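AT-less polyketide synthase (Streptomyces platensis subsp. rosaceus, PDB 4TKT) probably catalyses chain-extending Claisen condensation as a ketosynthase domain in the assembly of isomigrastatin, relying on malonyl transfer by a separate acyltransferase. Local coordinates at residues A[86-91]-A[610-615]; A[273-278]-A[436-441]. One frame throughout, in Å; residues are numbered along the deposited sequence.

Contact 1. Residues A[86-91]-A[610-615]; sequences KAASTM and ERYWYT
Tyr612 lies against helix 85-89, where the C-terminal tail folds back onto the ketosynthase, consistent with the way the post-acyltransferase linker of modular synthases wraps back over its ketosynthase. Tyr612 CB sits 4.0 Å from Ser89 CA. With chi1 near -62°, CG lies anti to the carbonyl carbon, and this rotation lays one ring face against Ala88. The Ala88 methyl makes a CH-pi contact there: CB is 4.2 Å from the ring centroid and 21° off the normal, shifted toward the rim, and so comes nearest at Tyr612 CG. One atom further, CD1 meets Ser89 OG at 3.8 Å, the hydroxyl standing at the ring edge in its plane. The phenol OH ends back on its own segment, in a weak 3.0 Å hydrogen bond to Glu610 OE2. Phe76 of the neighbouring strand 75-76 touches both Ala88 and Tyr612.

Beyond the tyrosine, the chain passes close to Ser89. Ser89 OG is hydrogen-bonded to Asp616 OD2, which also accepts Trp613 N, so one carboxylate oxygen ties Ser89 to the tail. Ser89 O is hydrogen-bonded to Tyr142 OH, and the Trp613 ring meets the Tyr142 ring edge-to-face. Tyr614 N comes within 3.1 Å of Ser89 O but at an angle too poor for a hydrogen bond, and Tyr614 CA makes a bent C-H...O contact with the same Ser89 O (3.2 Å, 121° at the hydrogen).

Contact 2. Residues A[273-278]-A[436-441]; sequences GVIRGT and VVVEDY
Glu439 and Arg276 are brought together by one turned chi1 and one doubly bent chain. The glutamate CG stands between its backbone N and carbonyl carbon (chi1 62°), with the chain extended beyond, while the arginine bends at chi2 (-92°) and again at chi3, folding its methylenes over the glutamate. The two chains cross at a slant, Arg276 CG 3.7 Å from Glu439 CG, and Arg276 CD comes 3.3 Å from Glu439 OE2. Guanidinium and carboxylate planes are 54° apart, and Arg276 NH1 reaches Glu439 OE2 in a long salt bridge of 3.6 Å; Arg276 NH2 makes a weak hydrogen bond to Ala308 O.

The backbones beneath form an antiparallel pair in a core sheet of the layered thiolase fold. Val274 and Glu439 are a hydrogen-bonded pair, Val274 N lying 2.6 Å from Glu439 O. A classic beta bulge follows: Arg276 N donates to Val437 O at 2.7 Å, and Gly277 N adds a weak bond to the same oxygen at 3.5 Å. Val437 N in turn donates to Gly277 O, and regular pairing continues at Thr278 with Val436.

One face of the pair is largely apolar: Ile275 touches Val438 through CG1 and Val436 through CG2 (4.0 Å to Val436 CG1), while Thr278 and Val436 lie side by side, Thr278 CG2 meeting Val436 as its OG1 is hydrogen-bonded to His194 ND1. Helix 188-202 covers Ile275 and Val436, and helix 366-380 covers Val438; on the other face Val437 packs on helix 294-308.

A valine in place of Glu439 would probably leave the Arg276 guanidinium without its carboxylate mate and its bent methylenes freer to turn. Backbone bonds set the strand register, while the long ion pair, made by a bulge residue, probably adds only a modest electrostatic attraction.

Contact 1 and contact 2 lie on opposite sides of the chain's centre, about 39 Å apart between their centres and about 27 Å between nearest atoms, so they do not touch. Contact 2 belongs to a buried core sheet, its centre about 16 Å from the chain centre, whereas contact 1 is peripheral, its centre about 24 Å from that point. Along the chain, both segments of contact 2 fall between those of contact 1 in sequence. Small molecules probably from the crystallisation liquor lie near each: a MES about 3 Å from the Trp613 side chain and a glycerol about 6 Å from that of Asp440.

Contact 1. Residues A[86-91]-A[610-615]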
ATOM      1  N   LYS A  86       8.103  23.880   9.978  1.00 34.02           N
ATOM      2  CA  LYS A  86       9.409  23.790  10.619  1.00 35.16           C
ATOM      3  C   LYS A  86       9.649  22.382  11.152  1.00 36.19           C
ATOM      4  O   LYS A  86      10.759  21.857  11.065  1.00 45.46           O
ATOM      5  CB  LYS A  86       9.529  24.813  11.752  1.00 36.11           C
ATOM      6  N   ALA A  87       8.603  21.772  11.698  1.00 25.28           N
ATOM      7  CA  ALA A  87       8.709  20.430  12.256  1.00 24.40           C
ATOM      8  C   ALA A  87       8.867  19.387  11.159  1.00 36.89           C
ATOM      9  O   ALA A  87       9.514  18.361  11.358  1.00 45.75           O
ATOM     10  CB  ALA A  87       7.497  20.111  13.113  1.00 24.35           C
ATOM     11  N   ALA A  88       8.271  19.658  10.002  1.00 34.63           N
ATOM     12  CA  ALA A  88       8.334  18.741   8.868  1.00 30.94           C
ATOM     13  C   ALA A  88       9.764  18.531   8.377  1.00 31.41           C
ATOM     14  O   ALA A  88      10.125  17.439   7.944  1.00 34.98           O
ATOM     15  CB  ALA A  88       7.467  19.251   7.736  1.00 29.50           C
ATOM     16  N   SER A  89      10.573  19.583   8.450  1.00 33.51           N
ATOM     17  CA  SER A  89      11.933  19.549   7.925  1.00 27.11           C
ATOM     18  C   SER A  89      12.815  18.519   8.627  1.00 28.07           C
ATOM     19  O   SER A  89      13.670  17.897   8.000  1.00 36.40           O
ATOM     20  CB  SER A  89      12.571  20.937   8.028  1.00 32.40           C
ATOM     21  OG  SER A  89      11.917  21.866   7.179  1.00 40.06           O
ATOM     22  N   THR A  90      12.604  18.336   9.926  1.00 27.24           N
ATOM     23  CA  THR A  90      13.416  17.408  10.706  1.00 27.10           C
ATOM     24  C   THR A  90      12.676  16.106  10.982  1.00 28.62           C
ATOM     25  O   THR A  90      13.147  15.260  11.737  1.00 33.52           O
ATOM     26  CB  THR A  90      13.844  18.024  12.048  1.00 30.14           C
ATOM     27  OG1 THR A  90      12.684  18.463  12.764  1.00 37.02           O
ATOM     28  CG2 THR A  90      14.773  19.206  11.818  1.00 26.59           C
HETATM   29  N   MSE A  91      11.511  15.958  10.364  1.00 29.77           N
HETATM   30  CA  MSE A  91      10.683  14.776  10.547  1.00 26.37           C
HETATM   31  C   MSE A  91      11.056  13.706   9.532  1.00 31.24           C
HETATM   32  O   MSE A  91      11.174  13.991   8.340  1.00 30.22           O
HETATM   33  CB  MSE A  91       9.202  15.145  10.425  1.00 27.24           C
HETATM   34  CG  MSE A  91       8.239  13.982  10.532  1.00 27.34           C
HETATM   35 SE   MSE A  91       6.381  14.601  10.423  1.00 50.10          SE
HETATM   36  CE  MSE A  91       6.331  15.685  12.056  1.00 33.41           C
ATOM     37  N   GLU A 610       5.584  20.378  -1.749  1.00 31.39           N
ATOM     38  CA  GLU A 610       6.678  21.238  -1.313  1.00 34.31           C
ATOM     39  C   GLU A 610       7.746  20.419  -0.589  1.00 33.14           C
ATOM     40  O   GLU A 610       7.432  19.459   0.111  1.00 31.92           O
ATOM     41  CB  GLU A 610       6.143  22.358  -0.420  1.00 50.40           C
ATOM     42  CG  GLU A 610       5.035  21.907   0.519  1.00 69.86           C
ATOM     43  CD  GLU A 610       4.055  23.017   0.855  1.00 79.46           C
ATOM     44  OE1 GLU A 610       3.909  23.948   0.034  1.00 86.79           O
ATOM     45  OE2 GLU A 610       3.431  22.954   1.937  1.00 77.60           O
ATOM     46  N   ARG A 611       9.005  20.806  -0.766  1.00 28.99           N
ATOM     47  CA  ARG A 611      10.136  20.014  -0.293  1.00 28.85           C
ATOM     48  C   ARG A 611      10.578  20.379   1.124  1.00 28.74           C
ATOM     49  O   ARG A 611      10.737  21.553   1.452  1.00 32.88           O
ATOM     50  CB  ARG A 611      11.314  20.172  -1.260  1.00 32.91           C
ATOM     51  CG  ARG A 611      11.015  19.702  -2.682  1.00 36.10           C
ATOM     52  CD  ARG A 611      12.012  20.262  -3.692  1.00 52.71           C
ATOM     53  NE  ARG A 611      13.389  19.858  -3.412  1.00 69.07           N
ATOM     54  CZ  ARG A 611      14.006  18.839  -4.003  1.00 80.16           C
ATOM     55  NH1 ARG A 611      13.369  18.113  -4.913  1.00 88.84           N
ATOM     56  NH2 ARG A 611      15.260  18.544  -3.687  1.00 78.23           N
ATOM     57  N   TYR A 612      10.783  19.360   1.955  1.00 28.33           N
ATOM     58  CA  TYR A 612      11.277  19.556   3.314  1.00 28.28           C
ATOM     59  C   TYR A 612      12.443  18.622   3.619  1.00 34.78           C
ATOM     60  O   TYR A 612      12.369  17.420   3.367  1.00 34.97           O
ATOM     61  CB  TYR A 612      10.155  19.343   4.331  1.00 32.79           C
ATOM     62  CG  TYR A 612       9.016  20.315   4.166  1.00 35.54           C
ATOM     63  CD1 TYR A 612       9.043  21.557   4.789  1.00 36.98           C
ATOM     64  CD2 TYR A 612       7.921  20.001   3.375  1.00 32.47           C
ATOM     65  CE1 TYR A 612       8.006  22.455   4.635  1.00 36.34           C
ATOM     66  CE2 TYR A 612       6.881  20.890   3.215  1.00 28.17           C
ATOM     67  CZ  TYR A 612       6.927  22.116   3.845  1.00 37.38           C
ATOM     68  OH  TYR A 612       5.890  23.004   3.685  1.00 36.35           O
ATOM     69  N   TRP A 613      13.516  19.182   4.163  1.00 31.92           N
ATOM     70  CA  TRP A 613      14.701  18.402   4.490  1.00 28.49           C
ATOM     71  C   TRP A 613      15.376  18.989   5.730  1.00 33.11           C
ATOM     72  O   TRP A 613      15.119  20.133   6.096  1.00 33.37           O
ATOM     73  CB  TRP A 613      15.660  18.374   3.298  1.00 28.92           C
ATOM     74  CG  TRP A 613      16.511  17.139   3.220  1.00 35.02           C
ATOM     75  CD1 TRP A 613      17.870  17.073   3.313  1.00 29.20           C
ATOM     76  CD2 TRP A 613      16.057  15.791   3.031  1.00 32.60           C
ATOM     77  NE1 TRP A 613      18.291  15.771   3.191  1.00 28.99           N
ATOM     78  CE2 TRP A 613      17.198  14.964   3.018  1.00 28.48           C
ATOM     79  CE3 TRP A 613      14.799  15.204   2.873  1.00 27.93           C
ATOM     80  CZ2 TRP A 613      17.117  13.584   2.854  1.00 28.81           C
ATOM     81  CZ3 TRP A 613      14.721  13.834   2.710  1.00 27.69           C
ATOM     82  CH2 TRP A 613      15.872  13.040   2.701  1.00 27.83           C
ATOM     83  N   TYR A 614      16.236  18.208   6.373  1.00 30.74           N
ATOM     84  CA  TYR A 614      16.822  18.605   7.652  1.00 28.88           C
ATOM     85  C   TYR A 614      17.744  19.823   7.535  1.00 33.76           C
ATOM     86  O   TYR A 614      18.072  20.460   8.535  1.00 30.03           O
ATOM     87  CB  TYR A 614      17.592  17.431   8.269  1.00 28.65           C
ATOM     88  CG  TYR A 614      18.964  17.229   7.672  1.00 33.72           C
ATOM     89  CD1 TYR A 614      19.123  16.593   6.447  1.00 28.97           C
ATOM     90  CD2 TYR A 614      20.103  17.679   8.331  1.00 29.55           C
ATOM     91  CE1 TYR A 614      20.375  16.414   5.894  1.00 36.15           C
ATOM     92  CE2 TYR A 614      21.357  17.504   7.787  1.00 35.88           C
ATOM     93  CZ  TYR A 614      21.489  16.872   6.569  1.00 37.82           C
ATOM     94  OH  TYR A 614      22.739  16.696   6.025  1.00 41.05           O
ATOM     95  N   THR A 615      18.161  20.146   6.316  1.00 36.44           N
ATOM     96  CA  THR A 615      19.079  21.264   6.112  1.00 37.96           C
ATOM     97  C   THR A 615      18.343  22.592   5.973  1.00 40.40           C
ATOM     98  O   THR A 615      18.971  23.645   5.877  1.00 38.92           O
ATOM     99  CB  THR A 615      19.961  21.051   4.869  1.00 31.31           C
ATOM    100  OG1 THR A 615      19.138  20.693   3.754  1.00 30.98           O
ATOM    101  CG2 THR A 615      20.960  19.944   5.116  1.00 31.20           C
TER

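Contact 2. Residues A[273-278]-A[436-441]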
ATOM      1  N   GLY A 273     -10.062  -8.249  -1.367  1.00 53.49           N
ATOM      2  CA  GLY A 273      -9.603  -9.595  -1.092  1.00 40.79           C
ATOM      3  C   GLY A 273      -9.856  -9.957   0.356  1.00 47.20           C
ATOM      4  O   GLY A 273     -10.258  -9.110   1.155  1.00 47.29           O
ATOM      5  N   VAL A 274      -9.618 -11.219   0.698  1.00 44.79           N
ATOM      6  CA  VAL A 274      -9.839 -11.690   2.056  1.00 39.37           C
ATOM      7  C   VAL A 274      -8.627 -12.449   2.580  1.00 46.33           C
ATOM      8  O   VAL A 274      -8.155 -13.392   1.948  1.00 45.85           O
ATOM      9  CB  VAL A 274     -11.078 -12.604   2.142  1.00 47.07           C
ATOM     10  CG1 VAL A 274     -11.212 -13.193   3.540  1.00 48.88           C
ATOM     11  CG2 VAL A 274     -12.335 -11.835   1.755  1.00 41.48           C
ATOM     12  N   ILE A 275      -8.120 -12.027   3.733  1.00 46.23           N
ATOM     13  CA  ILE A 275      -7.033 -12.739   4.390  1.00 36.41           C
ATOM     14  C   ILE A 275      -7.595 -13.936   5.145  1.00 36.88           C
ATOM     15  O   ILE A 275      -8.378 -13.777   6.080  1.00 42.78           O
ATOM     16  CB  ILE A 275      -6.260 -11.826   5.356  1.00 39.32           C
ATOM     17  CG1 ILE A 275      -5.639 -10.656   4.590  1.00 40.52           C
ATOM     18  CG2 ILE A 275      -5.187 -12.613   6.092  1.00 34.24           C
ATOM     19  CD1 ILE A 275      -4.913  -9.664   5.469  1.00 33.38           C
ATOM     20  N   ARG A 276      -7.203 -15.135   4.727  1.00 37.43           N
ATOM     21  CA  ARG A 276      -7.725 -16.361   5.319  1.00 38.12           C
ATOM     22  C   ARG A 276      -6.905 -16.797   6.526  1.00 41.76           C
ATOM     23  O   ARG A 276      -7.444 -17.345   7.488  1.00 42.11           O
ATOM     24  CB  ARG A 276      -7.758 -17.482   4.279  1.00 39.36           C
ATOM     25  CG  ARG A 276      -8.772 -17.284   3.165  1.00 49.85           C
ATOM     26  CD  ARG A 276     -10.111 -17.926   3.501  1.00 55.86           C
ATOM     27  NE  ARG A 276      -9.995 -19.368   3.711  1.00 56.34           N
ATOM     28  CZ  ARG A 276     -11.015 -20.219   3.641  1.00 57.79           C
ATOM     29  NH1 ARG A 276     -12.234 -19.780   3.353  1.00 57.14           N
ATOM     30  NH2 ARG A 276     -10.817 -21.512   3.849  1.00 60.83           N
ATOM     31  N   GLY A 277      -5.599 -16.551   6.473  1.00 36.26           N
ATOM     32  CA  GLY A 277      -4.709 -16.949   7.547  1.00 37.62           C
ATOM     33  C   GLY A 277      -3.335 -16.309   7.485  1.00 41.71           C
ATOM     34  O   GLY A 277      -2.836 -15.969   6.410  1.00 41.26           O
ATOM     35  N   THR A 278      -2.727 -16.133   8.651  1.00 33.30           N
ATOM     36  CA  THR A 278      -1.365 -15.622   8.745  1.00 32.22           C
ATOM     37  C   THR A 278      -0.571 -16.457   9.735  1.00 35.61           C
ATOM     38  O   THR A 278      -1.142 -17.107  10.609  1.00 37.44           O
ATOM     39  CB  THR A 278      -1.329 -14.149   9.191  1.00 42.28           C
ATOM     40  OG1 THR A 278      -1.839 -14.040  10.526  1.00 42.56           O
ATOM     41  CG2 THR A 278      -2.156 -13.278   8.259  1.00 43.34           C
ATOM     42  N   VAL A 436       1.255 -15.290   4.487  1.00 35.65           N
ATOM     43  CA  VAL A 436      -0.125 -14.826   4.511  1.00 33.42           C
ATOM     44  C   VAL A 436      -0.922 -15.497   3.399  1.00 37.52           C
ATOM     45  O   VAL A 436      -0.440 -15.629   2.275  1.00 40.28           O
ATOM     46  CB  VAL A 436      -0.201 -13.293   4.364  1.00 33.01           C
ATOM     47  CG1 VAL A 436      -1.640 -12.831   4.257  1.00 33.63           C
ATOM     48  CG2 VAL A 436       0.477 -12.620   5.542  1.00 38.28           C
ATOM     49  N   VAL A 437      -2.136 -15.932   3.724  1.00 36.88           N
ATOM     50  CA  VAL A 437      -2.999 -16.613   2.765  1.00 36.58           C
ATOM     51  C   VAL A 437      -4.201 -15.754   2.396  1.00 40.54           C
ATOM     52  O   VAL A 437      -5.010 -15.410   3.257  1.00 38.67           O
ATOM     53  CB  VAL A 437      -3.501 -17.954   3.319  1.00 36.69           C
ATOM     54  CG1 VAL A 437      -4.377 -18.654   2.294  1.00 41.87           C
ATOM     55  CG2 VAL A 437      -2.331 -18.831   3.723  1.00 39.14           C
ATOM     56  N   VAL A 438      -4.321 -15.411   1.115  1.00 42.31           N
ATOM     57  CA  VAL A 438      -5.418 -14.559   0.666  1.00 41.70           C
ATOM     58  C   VAL A 438      -6.243 -15.194  -0.454  1.00 39.57           C
ATOM     59  O   VAL A 438      -5.738 -15.970  -1.263  1.00 41.05           O
ATOM     60  CB  VAL A 438      -4.908 -13.177   0.180  1.00 41.86           C
ATOM     61  CG1 VAL A 438      -4.085 -12.500   1.260  1.00 39.14           C
ATOM     62  CG2 VAL A 438      -4.094 -13.315  -1.092  1.00 37.21           C
ATOM     63  N   GLU A 439      -7.526 -14.859  -0.474  1.00 39.06           N
ATOM     64  CA  GLU A 439      -8.413 -15.226  -1.567  1.00 44.54           C
ATOM     65  C   GLU A 439      -9.245 -14.009  -1.950  1.00 49.90           C
ATOM     66  O   GLU A 439      -9.478 -13.132  -1.117  1.00 57.55           O
ATOM     67  CB  GLU A 439      -9.318 -16.393  -1.171  1.00 49.28           C
ATOM     68  CG  GLU A 439     -10.249 -16.082  -0.008  1.00 59.24           C
ATOM     69  CD  GLU A 439     -11.253 -17.188   0.256  1.00 70.68           C
ATOM     70  OE1 GLU A 439     -11.116 -18.278  -0.339  1.00 75.55           O
ATOM     71  OE2 GLU A 439     -12.183 -16.965   1.061  1.00 72.69           O
ATOM     72  N   ASP A 440      -9.689 -13.937  -3.201  1.00 46.47           N
ATOM     73  CA  ASP A 440     -10.551 -12.827  -3.594  1.00 47.03           C
ATOM     74  C   ASP A 440     -11.972 -13.064  -3.095  1.00 45.86           C
ATOM     75  O   ASP A 440     -12.269 -14.099  -2.497  1.00 44.77           O
ATOM     76  CB  ASP A 440     -10.536 -12.610  -5.112  1.00 50.19           C
ATOM     77  CG  ASP A 440     -10.844 -13.869  -5.891  1.00 58.29           C
ATOM     78  OD1 ASP A 440     -11.158 -14.905  -5.270  1.00 65.92           O
ATOM     79  OD2 ASP A 440     -10.778 -13.813  -7.138  1.00 58.53           O
ATOM     80  N   TYR A 441     -12.847 -12.097  -3.340  1.00 47.42           N
ATOM     81  CA  TYR A 441     -14.198 -12.140  -2.802  1.00 51.78           C
ATOM     82  C   TYR A 441     -15.233 -12.428  -3.884  1.00 58.14           C
ATOM     83  O   TYR A 441     -15.099 -11.981  -5.024  1.00 57.58           O
ATOM     84  CB  TYR A 441     -14.517 -10.818  -2.099  1.00 50.61           C
ATOM     85  CG  TYR A 441     -15.935 -10.703  -1.588  1.00 50.62           C
ATOM     86  CD1 TYR A 441     -16.367 -11.455  -0.501  1.00 42.01           C
ATOM     87  CD2 TYR A 441     -16.838  -9.830  -2.183  1.00 51.42           C
ATOM     88  CE1 TYR A 441     -17.664 -11.348  -0.030  1.00 48.98           C
ATOM     89  CE2 TYR A 441     -18.136  -9.716  -1.718  1.00 42.64           C
ATOM     90  CZ  TYR A 441     -18.544 -10.477  -0.644  1.00 51.18           C
ATOM     91  OH  TYR A 441     -19.834 -10.365  -0.180  1.00 57.96           O
TER